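Local atomic coordinates of ThiJ/PfpI family protein (Francisella tularensis subsp. novicida, PDB entry 4P5P), a protein that probably acts as a glyoxalase III-type lyase of the DJ-1/PfpI family and is a virulence factor, Rapid Encystment Protein 24 kDa. Residues N3-T8 / K91-I96; D43-M48 / T83-V88; F158-E163 / P173-D178; S191-Y196 / N208-T213. One frame throughout, in Å; residues are numbered along the deposited sequence.

Interaction 1: N3-T8 / K91-I96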
loop_
_atom_site.group_PDB
_atom_site.type_symbol
_atom_site.label_atom_id
_atom_site.label_comp_id
_atom_site.label_asym_id
_atom_site.label_seq_id
_atom_site.Cartn_x
_atom_site.Cartn_y
_atom_site.Cartn_z
ATOM N N ASN A 3 -9.124 11.022 -9.754
ATOM C CA ASN A 3 -9.393 10.795 -8.341
ATOM C C ASN A 3 -8.731 9.507 -7.880
ATOM O O ASN A 3 -8.993 8.433 -8.425
ATOM C CB ASN A 3 -10.894 10.760 -8.075
ATOM C CG ASN A 3 -11.512 12.137 -8.098
ATOM O OD1 ASN A 3 -11.404 12.895 -7.132
ATOM N ND2 ASN A 3 -12.159 12.474 -9.206
ATOM N N VAL A 4 -7.859 9.630 -6.880
ATOM C CA VAL A 4 -7.040 8.527 -6.397
ATOM C C VAL A 4 -7.380 8.203 -4.949
ATOM O O VAL A 4 -7.480 9.105 -4.122
ATOM C CB VAL A 4 -5.538 8.881 -6.498
ATOM C CG1 VAL A 4 -4.659 7.762 -5.941
ATOM C CG2 VAL A 4 -5.160 9.220 -7.947
ATOM N N LEU A 5 -7.563 6.919 -4.657
ATOM C CA LEU A 5 -7.820 6.448 -3.295
ATOM C C LEU A 5 -6.561 5.813 -2.710
ATOM O O LEU A 5 -6.043 4.851 -3.263
ATOM C CB LEU A 5 -8.976 5.447 -3.280
ATOM C CG LEU A 5 -9.402 4.981 -1.886
ATOM C CD1 LEU A 5 -10.029 6.120 -1.124
ATOM C CD2 LEU A 5 -10.335 3.814 -2.000
ATOM N N MET A 6 -6.083 6.343 -1.596
ATOM C CA MET A 6 -4.947 5.775 -0.886
ATOM C C MET A 6 -5.477 5.112 0.380
ATOM O O MET A 6 -6.320 5.686 1.082
ATOM C CB MET A 6 -3.902 6.847 -0.559
ATOM C CG MET A 6 -3.241 7.443 -1.795
ATOM S SD MET A 6 -1.803 8.457 -1.399
ATOM C CE MET A 6 -0.625 7.213 -0.896
ATOM N N VAL A 7 -4.985 3.903 0.641
ATOM C CA VAL A 7 -5.459 3.041 1.710
ATOM C C VAL A 7 -4.339 2.663 2.674
ATOM O O VAL A 7 -3.281 2.191 2.263
ATOM C CB VAL A 7 -6.064 1.735 1.132
ATOM C CG1 VAL A 7 -6.611 0.842 2.231
ATOM C CG2 VAL A 7 -7.165 2.044 0.136
ATOM N N THR A 8 -4.596 2.834 3.972
ATOM C CA THR A 8 -3.640 2.466 5.007
ATOM C C THR A 8 -4.165 1.365 5.896
ATOM O O THR A 8 -5.380 1.149 6.001
ATOM C CB THR A 8 -3.287 3.624 5.946
ATOM O OG1 THR A 8 -4.358 3.814 6.883
ATOM C CG2 THR A 8 -3.024 4.910 5.177
ATOM N N LYS A 91 -16.479 3.522 -7.243
ATOM C CA LYS A 91 -16.810 3.982 -8.591
ATOM C C LYS A 91 -16.271 5.383 -8.874
ATOM O O LYS A 91 -16.033 5.749 -10.027
ATOM C CB LYS A 91 -18.331 3.970 -8.791
ATOM C CG LYS A 91 -18.988 2.618 -8.559
ATOM C CD LYS A 91 -18.536 1.596 -9.577
ATOM C CE LYS A 91 -19.338 0.304 -9.476
ATOM N NZ LYS A 91 -18.882 -0.694 -10.495
ATOM N N GLU A 92 -16.070 6.145 -7.802
ATOM C CA GLU A 92 -15.620 7.531 -7.895
ATOM C C GLU A 92 -14.132 7.658 -8.237
ATOM O O GLU A 92 -13.657 8.747 -8.589
ATOM C CB GLU A 92 -15.891 8.252 -6.571
ATOM C CG GLU A 92 -17.363 8.411 -6.209
ATOM C CD GLU A 92 -17.953 9.728 -6.691
ATOM O OE1 GLU A 92 -19.112 9.717 -7.159
ATOM O OE2 GLU A 92 -17.260 10.772 -6.602
ATOM N N TYR A 93 -13.399 6.551 -8.137
ATOM C CA TYR A 93 -11.932 6.592 -8.209
ATOM C C TYR A 93 -11.366 5.944 -9.465
ATOM O O TYR A 93 -11.955 5.026 -10.030
ATOM C CB TYR A 93 -11.342 5.927 -6.949
ATOM C CG TYR A 93 -11.743 6.673 -5.706
ATOM C CD1 TYR A 93 -11.055 7.803 -5.306
ATOM C CD2 TYR A 93 -12.860 6.289 -4.969
ATOM C CE1 TYR A 93 -11.444 8.514 -4.195
ATOM C CE2 TYR A 93 -13.253 6.994 -3.860
ATOM C CZ TYR A 93 -12.552 8.105 -3.479
ATOM O OH TYR A 93 -12.948 8.814 -2.372
ATOM N N ASP A 94 -10.222 6.468 -9.892
ATOM C CA ASP A 94 -9.496 6.014 -11.075
ATOM C C ASP A 94 -8.330 5.114 -10.705
ATOM O O ASP A 94 -7.733 4.451 -11.557
ATOM C CB ASP A 94 -8.986 7.227 -11.843
ATOM C CG ASP A 94 -10.091 8.189 -12.182
ATOM O OD1 ASP A 94 -11.077 7.730 -12.790
ATOM O OD2 ASP A 94 -10.002 9.379 -11.813
ATOM N N ALA A 95 -7.992 5.110 -9.423
ATOM C CA ALA A 95 -6.865 4.333 -8.941
ATOM C C ALA A 95 -7.044 4.040 -7.464
ATOM O O ALA A 95 -7.661 4.828 -6.746
ATOM C CB ALA A 95 -5.565 5.081 -9.173
ATOM N N ILE A 96 -6.481 2.920 -7.019
ATOM C CA ILE A 96 -6.448 2.566 -5.611
ATOM C C ILE A 96 -4.999 2.198 -5.284
ATOM O O ILE A 96 -4.373 1.390 -5.997
ATOM C CB ILE A 96 -7.460 1.425 -5.275
ATOM C CG1 ILE A 96 -7.561 1.218 -3.755
ATOM C CG2 ILE A 96 -7.134 0.126 -5.999
ATOM C CD1 ILE A 96 -8.746 0.352 -3.323
HETATM O O HOH W 1 -12.410 10.934 -11.768
#

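Interaction 2: D43-M48 / T83-V88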
loop_
_atom_site.group_PDB
_atom_site.type_symbol
_atom_site.label_atom_id
_atom_site.label_comp_id
_atom_site.label_asym_id
_atom_site.label_seq_id
_atom_site.Cartn_x
_atom_site.Cartn_y
_atom_site.Cartn_z
ATOM N N ASP A 43 -7.880 11.042 -2.014
ATOM C CA ASP A 43 -8.599 10.774 -0.773
ATOM C C ASP A 43 -7.895 9.647 -0.043
ATOM O O ASP A 43 -7.370 8.744 -0.666
ATOM C CB ASP A 43 -10.057 10.404 -1.042
ATOM C CG ASP A 43 -10.847 11.545 -1.656
ATOM O OD1 ASP A 43 -10.493 12.723 -1.446
ATOM O OD2 ASP A 43 -11.857 11.263 -2.331
ATOM N N ILE A 44 -7.878 9.724 1.278
ATOM C CA ILE A 44 -7.204 8.751 2.122
ATOM C C ILE A 44 -8.208 8.049 3.022
ATOM O O ILE A 44 -9.074 8.702 3.609
ATOM C CB ILE A 44 -6.131 9.444 2.988
ATOM C CG1 ILE A 44 -5.065 10.087 2.094
ATOM C CG2 ILE A 44 -5.479 8.465 3.962
ATOM C CD1 ILE A 44 -4.169 11.080 2.818
ATOM N N VAL A 45 -8.087 6.731 3.112
ATOM C CA VAL A 45 -8.872 5.929 4.044
ATOM C C VAL A 45 -7.993 4.910 4.742
ATOM O O VAL A 45 -6.889 4.602 4.282
ATOM C CB VAL A 45 -10.025 5.177 3.351
ATOM C CG1 VAL A 45 -11.003 6.166 2.744
ATOM C CG2 VAL A 45 -9.501 4.205 2.303
ATOM N N SER A 46 -8.488 4.386 5.854
ATOM C CA SER A 46 -7.861 3.256 6.511
ATOM C C SER A 46 -8.827 2.092 6.534
ATOM O O SER A 46 -9.996 2.237 6.207
ATOM C CB SER A 46 -7.439 3.613 7.931
ATOM O OG SER A 46 -8.563 3.839 8.770
ATOM N N ILE A 47 -8.338 0.933 6.917
ATOM C CA ILE A 47 -9.194 -0.242 6.985
ATOM C C ILE A 47 -10.365 -0.024 7.940
ATOM O O ILE A 47 -11.515 -0.277 7.581
ATOM C CB ILE A 47 -8.389 -1.468 7.418
ATOM C CG1 ILE A 47 -7.363 -1.841 6.343
ATOM C CG2 ILE A 47 -9.313 -2.658 7.678
ATOM C CD1 ILE A 47 -7.947 -2.186 4.962
ATOM N N MET A 48 -10.093 0.453 9.146
ATOM C CA MET A 48 -11.125 0.491 10.182
ATOM C C MET A 48 -11.715 1.885 10.356
ATOM O O MET A 48 -12.757 2.050 10.984
ATOM C CB MET A 48 -10.563 0.008 11.520
ATOM C CG MET A 48 -10.262 -1.488 11.586
ATOM S SD MET A 48 -11.698 -2.568 11.407
ATOM C CE MET A 48 -12.818 -1.875 12.616
ATOM N N THR A 83 -11.727 8.118 7.466
ATOM C CA THR A 83 -12.823 7.351 6.905
ATOM C C THR A 83 -12.371 5.900 6.682
ATOM O O THR A 83 -11.211 5.646 6.321
ATOM C CB THR A 83 -13.284 7.993 5.594
ATOM O OG1 THR A 83 -13.697 9.340 5.854
ATOM C CG2 THR A 83 -14.422 7.212 4.968
ATOM N N SER A 84 -13.271 4.949 6.923
ATOM C CA SER A 84 -13.002 3.547 6.650
ATOM C C SER A 84 -13.180 3.230 5.163
ATOM O O SER A 84 -14.049 3.790 4.486
ATOM C CB SER A 84 -13.929 2.647 7.470
ATOM O OG SER A 84 -13.816 1.293 7.045
ATOM N N LEU A 85 -12.360 2.311 4.670
ATOM C CA LEU A 85 -12.507 1.774 3.324
ATOM C C LEU A 85 -13.934 1.293 3.043
ATOM O O LEU A 85 -14.437 1.434 1.935
ATOM C CB LEU A 85 -11.513 0.629 3.128
ATOM C CG LEU A 85 -11.471 -0.036 1.752
ATOM C CD1 LEU A 85 -10.980 0.930 0.693
ATOM C CD2 LEU A 85 -10.605 -1.287 1.808
ATOM N N ARG A 86 -14.595 0.736 4.047
ATOM C CA ARG A 86 -15.939 0.199 3.824
ATOM C C ARG A 86 -16.940 1.283 3.449
ATOM O O ARG A 86 -18.013 0.968 2.939
ATOM C CB ARG A 86 -16.443 -0.546 5.056
ATOM C CG ARG A 86 -16.913 0.342 6.183
ATOM C CD ARG A 86 -17.340 -0.468 7.425
ATOM N NE ARG A 86 -16.204 -1.117 8.054
ATOM C CZ ARG A 86 -15.465 -0.601 9.039
ATOM N NH1 ARG A 86 -15.734 0.588 9.578
ATOM N NH2 ARG A 86 -14.443 -1.294 9.496
ATOM N N ASP A 87 -16.608 2.547 3.702
ATOM C CA ASP A 87 -17.584 3.615 3.508
ATOM C C ASP A 87 -17.410 4.436 2.251
ATOM O O ASP A 87 -18.196 5.352 2.006
ATOM C CB ASP A 87 -17.579 4.533 4.720
ATOM C CG ASP A 87 -18.200 3.867 5.945
ATOM O OD1 ASP A 87 -19.155 3.065 5.796
ATOM O OD2 ASP A 87 -17.748 4.148 7.062
ATOM N N VAL A 88 -16.440 4.100 1.416
ATOM C CA VAL A 88 -16.260 4.856 0.185
ATOM C C VAL A 88 -16.873 4.114 -0.984
ATOM O O VAL A 88 -16.983 2.888 -0.976
ATOM C CB VAL A 88 -14.779 5.149 -0.104
ATOM C CG1 VAL A 88 -14.204 5.999 1.009
ATOM C CG2 VAL A 88 -14.003 3.872 -0.262
HETATM O O HOH W 2 -10.053 9.737 5.815
#

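Interaction 3: F158-E163 / P173-D178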
loop_
_atom_site.group_PDB
_atom_site.type_symbol
_atom_site.label_atom_id
_atom_site.label_comp_id
_atom_site.label_asym_id
_atom_site.label_seq_id
_atom_site.Cartn_x
_atom_site.Cartn_y
_atom_site.Cartn_z
ATOM N N PHE A 158 8.012 -6.130 -0.301
ATOM C CA PHE A 158 9.069 -6.243 0.704
ATOM C C PHE A 158 9.692 -7.645 0.671
ATOM O O PHE A 158 8.996 -8.650 0.806
ATOM C CB PHE A 158 8.498 -5.921 2.087
ATOM C CG PHE A 158 9.519 -5.479 3.101
ATOM C CD1 PHE A 158 10.024 -4.182 3.089
ATOM C CD2 PHE A 158 9.949 -6.341 4.087
ATOM C CE1 PHE A 158 10.945 -3.769 4.043
ATOM C CE2 PHE A 158 10.858 -5.933 5.036
ATOM C CZ PHE A 158 11.356 -4.646 5.015
ATOM N N SER A 159 11.009 -7.710 0.503
ATOM C CA SER A 159 11.674 -8.977 0.206
ATOM C C SER A 159 11.979 -9.762 1.474
ATOM O O SER A 159 12.079 -9.189 2.552
ATOM C CB SER A 159 12.967 -8.727 -0.579
ATOM O OG SER A 159 13.954 -8.140 0.241
ATOM N N ASN A 160 12.137 -11.078 1.342
ATOM C CA ASN A 160 12.523 -11.905 2.479
ATOM C C ASN A 160 13.868 -11.481 3.063
ATOM O O ASN A 160 14.075 -11.542 4.269
ATOM C CB ASN A 160 12.579 -13.375 2.074
ATOM C CG ASN A 160 11.214 -13.965 1.878
ATOM O OD1 ASN A 160 10.228 -13.411 2.343
ATOM N ND2 ASN A 160 11.144 -15.101 1.192
ATOM N N ASN A 161 14.766 -11.056 2.185
ATOM C CA ASN A 161 16.077 -10.554 2.579
ATOM C C ASN A 161 15.924 -9.348 3.501
ATOM O O ASN A 161 16.484 -9.309 4.595
ATOM C CB ASN A 161 16.874 -10.189 1.326
ATOM C CG ASN A 161 18.233 -9.587 1.632
ATOM O OD1 ASN A 161 18.926 -9.985 2.580
ATOM N ND2 ASN A 161 18.638 -8.631 0.799
ATOM N N GLU A 162 15.140 -8.371 3.055
ATOM C CA GLU A 162 14.901 -7.169 3.844
ATOM C C GLU A 162 14.220 -7.531 5.164
ATOM O O GLU A 162 14.566 -6.987 6.209
ATOM C CB GLU A 162 14.064 -6.160 3.040
ATOM C CG GLU A 162 14.902 -5.345 2.066
ATOM C CD GLU A 162 14.153 -4.872 0.829
ATOM O OE1 GLU A 162 13.241 -5.578 0.346
ATOM O OE2 GLU A 162 14.504 -3.788 0.310
ATOM N N GLU A 163 13.259 -8.453 5.121
ATOM C CA GLU A 163 12.564 -8.889 6.337
ATOM C C GLU A 163 13.536 -9.521 7.354
ATOM O O GLU A 163 13.414 -9.318 8.563
ATOM C CB GLU A 163 11.434 -9.875 5.987
ATOM C CG GLU A 163 10.373 -9.988 7.070
ATOM C CD GLU A 163 9.442 -8.774 7.107
ATOM O OE1 GLU A 163 8.450 -8.777 6.345
ATOM O OE2 GLU A 163 9.698 -7.822 7.881
ATOM N N PRO A 173 3.151 -12.773 10.180
ATOM C CA PRO A 173 2.315 -13.981 10.178
ATOM C C PRO A 173 2.564 -14.902 8.980
ATOM O O PRO A 173 2.167 -16.061 8.998
ATOM C CB PRO A 173 0.892 -13.414 10.159
ATOM C CG PRO A 173 1.030 -12.057 9.525
ATOM C CD PRO A 173 2.372 -11.549 9.913
ATOM N N PHE A 174 3.228 -14.385 7.956
ATOM C CA PHE A 174 3.555 -15.144 6.757
ATOM C C PHE A 174 4.613 -14.335 6.028
ATOM O O PHE A 174 4.800 -13.157 6.321
ATOM C CB PHE A 174 2.321 -15.374 5.873
ATOM C CG PHE A 174 1.704 -14.102 5.361
ATOM C CD1 PHE A 174 0.752 -13.435 6.110
ATOM C CD2 PHE A 174 2.089 -13.565 4.144
ATOM C CE1 PHE A 174 0.187 -12.249 5.658
ATOM C CE2 PHE A 174 1.528 -12.390 3.680
ATOM C CZ PHE A 174 0.571 -11.725 4.448
ATOM N N SER A 175 5.329 -14.978 5.114
ATOM C CA SER A 175 6.282 -14.286 4.266
ATOM C C SER A 175 5.544 -13.697 3.069
ATOM O O SER A 175 4.915 -14.418 2.291
ATOM C CB SER A 175 7.393 -15.235 3.802
ATOM O OG SER A 175 7.910 -14.822 2.554
ATOM N N LEU A 176 5.627 -12.385 2.920
ATOM C CA LEU A 176 4.970 -11.713 1.810
ATOM C C LEU A 176 5.462 -12.228 0.459
ATOM O O LEU A 176 4.664 -12.549 -0.410
ATOM C CB LEU A 176 5.195 -10.209 1.914
ATOM C CG LEU A 176 4.629 -9.382 0.763
ATOM C CD1 LEU A 176 3.127 -9.608 0.571
ATOM C CD2 LEU A 176 4.900 -7.929 1.026
ATOM N N GLU A 177 6.783 -12.269 0.287
ATOM C CA GLU A 177 7.373 -12.807 -0.928
ATOM C C GLU A 177 6.864 -14.213 -1.233
ATOM O O GLU A 177 6.452 -14.509 -2.357
ATOM C CB GLU A 177 8.906 -12.808 -0.810
ATOM C CG GLU A 177 9.607 -13.499 -1.965
ATOM C CD GLU A 177 11.126 -13.351 -1.934
ATOM O OE1 GLU A 177 11.781 -14.074 -2.708
ATOM O OE2 GLU A 177 11.663 -12.524 -1.164
ATOM N N ASP A 178 6.906 -15.088 -0.236
ATOM C CA ASP A 178 6.484 -16.470 -0.451
ATOM C C ASP A 178 4.997 -16.517 -0.845
ATOM O O ASP A 178 4.592 -17.305 -1.703
ATOM C CB ASP A 178 6.732 -17.325 0.795
ATOM C CG ASP A 178 8.222 -17.503 1.116
ATOM O OD1 ASP A 178 9.086 -17.085 0.322
ATOM O OD2 ASP A 178 8.534 -18.083 2.175
HETATM O O HOH W 3 8.742 -10.992 2.056
HETATM O O HOH W 4 13.155 -16.163 -0.349
HETATM O O HOH W 5 14.612 -11.804 -0.807
HETATM O O HOH W 6 7.775 -11.021 4.713
#

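Interaction 4: S191-Y196 / N208-T213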
loop_
_atom_site.group_PDB
_atom_site.type_symbol
_atom_site.label_atom_id
_atom_site.label_comp_id
_atom_site.label_asym_id
_atom_site.label_seq_id
_atom_site.Cartn_x
_atom_site.Cartn_y
_atom_site.Cartn_z
ATOM N N SER A 191 18.366 -5.438 -5.027
ATOM C CA SER A 191 19.171 -5.516 -3.820
ATOM C C SER A 191 18.511 -4.740 -2.681
ATOM O O SER A 191 17.726 -3.824 -2.932
ATOM C CB SER A 191 20.565 -4.967 -4.091
ATOM O OG SER A 191 21.432 -5.265 -3.023
ATOM N N GLU A 192 18.818 -5.096 -1.436
ATOM C CA GLU A 192 18.132 -4.484 -0.280
ATOM C C GLU A 192 18.182 -2.948 -0.249
ATOM O O GLU A 192 19.220 -2.320 -0.505
ATOM C CB GLU A 192 18.687 -5.020 1.047
ATOM C CG GLU A 192 20.149 -4.658 1.348
ATOM C CD GLU A 192 21.118 -5.791 1.076
ATOM O OE1 GLU A 192 20.733 -6.755 0.380
ATOM O OE2 GLU A 192 22.277 -5.711 1.551
ATOM N N TRP A 193 17.022 -2.369 0.054
ATOM C CA TRP A 193 16.849 -0.922 0.215
ATOM C C TRP A 193 17.103 -0.129 -1.059
ATOM O O TRP A 193 17.209 1.100 -1.015
ATOM C CB TRP A 193 17.750 -0.402 1.325
ATOM C CG TRP A 193 17.801 -1.308 2.499
ATOM C CD1 TRP A 193 18.915 -1.861 3.055
ATOM C CD2 TRP A 193 16.687 -1.794 3.261
ATOM N NE1 TRP A 193 18.567 -2.654 4.123
ATOM C CE2 TRP A 193 17.206 -2.629 4.271
ATOM C CE3 TRP A 193 15.305 -1.601 3.189
ATOM C CZ2 TRP A 193 16.387 -3.267 5.206
ATOM C CZ3 TRP A 193 14.498 -2.232 4.117
ATOM C CH2 TRP A 193 15.039 -3.058 5.109
ATOM N N GLN A 194 17.153 -0.824 -2.191
ATOM C CA GLN A 194 17.212 -0.177 -3.494
ATOM C C GLN A 194 15.810 0.051 -4.050
ATOM O O GLN A 194 14.913 -0.756 -3.826
ATOM C CB GLN A 194 18.026 -1.023 -4.470
ATOM C CG GLN A 194 19.436 -1.271 -4.007
ATOM C CD GLN A 194 20.251 -0.002 -3.984
ATOM O OE1 GLN A 194 20.673 0.491 -5.032
ATOM N NE2 GLN A 194 20.479 0.538 -2.792
ATOM N N SER A 195 15.630 1.143 -4.781
ATOM C CA SER A 195 14.349 1.448 -5.403
ATOM C C SER A 195 14.049 0.426 -6.493
ATOM O O SER A 195 14.888 0.156 -7.366
ATOM C CB SER A 195 14.354 2.857 -5.983
ATOM O OG SER A 195 13.100 3.179 -6.567
ATOM N N TYR A 196 12.848 -0.142 -6.435
ATOM C CA TYR A 196 12.441 -1.184 -7.373
ATOM C C TYR A 196 10.935 -1.176 -7.545
ATOM O O TYR A 196 10.195 -1.353 -6.579
ATOM C CB TYR A 196 12.907 -2.548 -6.891
ATOM C CG TYR A 196 12.797 -3.645 -7.931
ATOM C CD1 TYR A 196 13.523 -3.582 -9.110
ATOM C CD2 TYR A 196 11.997 -4.758 -7.723
ATOM C CE1 TYR A 196 13.446 -4.591 -10.054
ATOM C CE2 TYR A 196 11.919 -5.777 -8.665
ATOM C CZ TYR A 196 12.644 -5.686 -9.831
ATOM O OH TYR A 196 12.563 -6.696 -10.776
ATOM N N ASN A 208 10.006 -1.275 -1.294
ATOM C CA ASN A 208 10.477 -0.786 -0.003
ATOM C C ASN A 208 10.258 0.729 0.105
ATOM O O ASN A 208 9.828 1.356 -0.855
ATOM C CB ASN A 208 11.953 -1.174 0.167
ATOM C CG ASN A 208 12.791 -0.762 -1.014
ATOM O OD1 ASN A 208 12.554 0.286 -1.612
ATOM N ND2 ASN A 208 13.771 -1.603 -1.384
ATOM N N PRO A 209 10.506 1.319 1.287
ATOM C CA PRO A 209 10.279 2.759 1.413
ATOM C C PRO A 209 11.137 3.553 0.433
ATOM O O PRO A 209 10.744 4.647 0.009
ATOM C CB PRO A 209 10.678 3.049 2.861
ATOM C CG PRO A 209 10.513 1.759 3.565
ATOM C CD PRO A 209 10.888 0.714 2.574
ATOM N N GLN A 210 12.293 2.992 0.073
ATOM C CA GLN A 210 13.215 3.664 -0.831
ATOM C C GLN A 210 12.693 3.694 -2.263
ATOM O O GLN A 210 13.288 4.337 -3.128
ATOM C CB GLN A 210 14.587 2.991 -0.792
ATOM C CG GLN A 210 15.267 3.060 0.563
ATOM C CD GLN A 210 14.736 2.058 1.580
ATOM O OE1 GLN A 210 14.016 1.118 1.238
ATOM N NE2 GLN A 210 15.081 2.272 2.851
ATOM N N SER A 211 11.587 2.995 -2.511
ATOM C CA SER A 211 10.972 2.930 -3.832
ATOM C C SER A 211 9.827 3.913 -4.010
ATOM O O SER A 211 9.232 3.966 -5.088
ATOM C CB SER A 211 10.415 1.529 -4.101
ATOM O OG SER A 211 11.384 0.524 -3.924
ATOM N N ALA A 212 9.514 4.680 -2.967
ATOM C CA ALA A 212 8.291 5.474 -2.955
ATOM C C ALA A 212 8.218 6.508 -4.085
ATOM O O ALA A 212 7.150 6.724 -4.670
ATOM C CB ALA A 212 8.149 6.173 -1.608
ATOM N N THR A 213 9.338 7.165 -4.370
ATOM C CA THR A 213 9.386 8.194 -5.408
ATOM C C THR A 213 9.045 7.629 -6.777
ATOM O O THR A 213 8.154 8.132 -7.467
ATOM C CB THR A 213 10.782 8.864 -5.466
ATOM O OG1 THR A 213 10.976 9.652 -4.290
ATOM C CG2 THR A 213 10.920 9.762 -6.680
HETATM O O HOH W 7 12.218 5.775 -5.701
#

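Interaction 1: N3-T8 / K91-I96
Leu5 rests on the ring of Tyr93 and also reaches Ile96, using CB and both methyls. CB lies over one face of the Tyr93 ring, 4.0 Å from its centroid and 19° off the normal, which meets the geometry of a CH-pi contact. CG is anti to the backbone N (chi1 -175°), and the chain forks from there. CD1 continues across the same ring and comes within 4.0 Å of Tyr93 CZ. CD2 goes the other way and lies 4.0 Å from Ile96 CD1, the two side chains running side by side. Val7 CG2 adds a methyl against Ile96 CG1.

The backbone evidence is that of a parallel pair in the central sheet of a flavodoxin-like fold. Leu5 N donates to Ala95 O at 3.0 Å, and the backbone of Leu5 also bonds with that of Ile97. Before the pairing settles, Asp94 grips Asn3 twice. Its backbone N donates to Asn3 O at 2.7 Å, almost straight at 174°, while its OD2 accepts from Asn3 N at 2.8 Å.

Tyr93 OH finds its partner in Asp43 of the next strand. The chemistry thus implies that the ring is probably held in place by the Asp43 bond at its hydroxyl and by Leu5 over one face, whereas the nearby Ala95 N, buried without a partner, leaves one polar cost unpaid.

Interaction 2: D43-M48 / T83-V88
Ser46 and Ser84 form a parallel bridge that adds the short strand 83-84 to the edge of the central sheet. Two backbone hydrogen bonds define it. Ser46 N donates to Thr83 O at 3.0 Å, and Ser46 O accepts from Leu85 N at 2.8 Å. Val45 CB makes a close approach to the same Thr83 O, at 3.2 Å. Beside them, a water joins Ile44 O to Thr83 N, continuing the connection where the chains hold no direct bond.

Among the side-chain bonds, those of Ser84 OG stand out. This hydroxyl donates to Ile47 O at 2.8 Å, approaching from 42° above the carbonyl plane, and accepts from Arg86 N at 3.1 Å, which makes an ST turn. With OG anti to its own backbone N (chi1 171°), the hydroxyl projects to where both partners can be met. The Arg86 guanidinium lies across it, with OG 3.2 Å above the plane and over its centre. Ser46 OG turns elsewhere, to Ser82 OG.

Apolar contacts gather on Val45. Its two methyls divide the work: CG1 meets Val88 CG1 at 3.6 Å, and CG2 meets Leu85 CD1 at 3.9 Å, where the two side chains cross at about a right angle. Leu85 continues inward to Leu5 and to helix 112-123.

Because Ser84 OG is both donor and acceptor, its rotation is probably fixed; one hydroxyl ties the residue just after strand 40-46 to the start of the 3-10 turn that follows strand 83-84.

Interaction 3: F158-E163 / P173-D178
Two N-capped helix starts meet here, Asn160 at the head of helix 160-165 against Ser175, the N-cap of helix 176-182. Ser175 OG donates to Asn160 OD1 at 2.7 Å, on a lone pair in the carbonyl plane, and accepts from Asp178 N at 3.0 Å. The other end of the same amide is used as well: Asn160 ND2 donates to Asp178 OD1 at 3.0 Å, within 2° of the amide plane although 47° out of the carboxylate's.

Helix 160-165 also has a capping box, in which Glu162 N donates to Ser159 OG and Glu162 OE1 accepts from Ser159 N. One residue along, Glu163 OE1 and OE2 bond His133 and His102; His133 follows Cys132, which is oxidised to a sulfinic acid.

Glu177 reaches across with CG anti to its backbone N (chi1 173°) and an extended chain. Its OE2 accepts from Asn160 N at 2.9 Å, nearly straight, and a water links it to Asn161 N. This places a carboxylate at the helix's amino end, where the dipole would probably favour negative charge. The Glu177 carboxylate and Asn160 amide are stacked. Another water joins Phe158 O, Asn160 OD1 and Glu177 N, while Leu176 CD2 lies 3.8 Å from Phe158 N.

Interaction 4: S191-Y196 / N208-T213
Gln194 O, at the end of a type II beta turn running from Ser191, receives Asn208 ND2 at 2.8 Å. Trp193 occupies the third position of that turn with the positive phi (64°) the type calls for. The two segments flank the antiparallel strands 197-200 and 203-206 in the sequence, so the contact joins the loop entering the pair to the start of helix 212-222 that follows it.

The tight part is polar and lies around Asn208 and Ser211. Here the backbones come close, with Ser195 CA only 4.0 Å from Ser211 CA. Asn208 ND2 approaches Gln194 O from above the carbonyl plane, while that oxygen stays within 7° of the amide plane; ND2 also serves Glu162 OE2 of helix 160-165. Asn208 OD1 accepts from Ser211 OG at 2.6 Å. The same hydroxyl accepts in turn from Tyr196 N at 3.0 Å, so a chain of hydrogen bonds runs from Tyr196 N through Ser211 OG to Asn208 OD1 and probably fixes the rotation of both side chains. Tyr196 OH goes elsewhere, to Ser188 OG.

On the exposed side, Gln210 crosses Trp193 obliquely, and its CG still comes close, 3.2 Å from Trp193 O. The indole has Glu192 CB over one face, toward its rim. Farther along, on the side where a water is bound, Ser195 CB lies 3.4 Å from Gln210 O. That water sits 2.9 Å from Ser195 OG and donates to Gln210 O at 3.1 Å.

How the interactions relate
Interactions 1 and 2 belong to neighbouring strands of one sheet: 2-8 and 40-46 lie side by side, and interaction 2 is nested inside the chain loop that interaction 1 closes. Interaction 1 is a buried contact that combines apolar packing and strand pairing with a polar Asn3-Asp94 end, whereas interaction 2, at the sheet's edge, is only partly buried and leans more on serine hydroxyls. Interactions 3 and 4 lie across the chain's centre, about 26 and 23 Å from interaction 1, centre to centre. Both are partly buried and water-bridged; interaction 3 rests mainly on side-chain to side-chain bonds, interaction 4 on side-chain to backbone bonds. They meet, among other places, at Asn161 ND2 and Glu192 OE1, 2.8 Å apart.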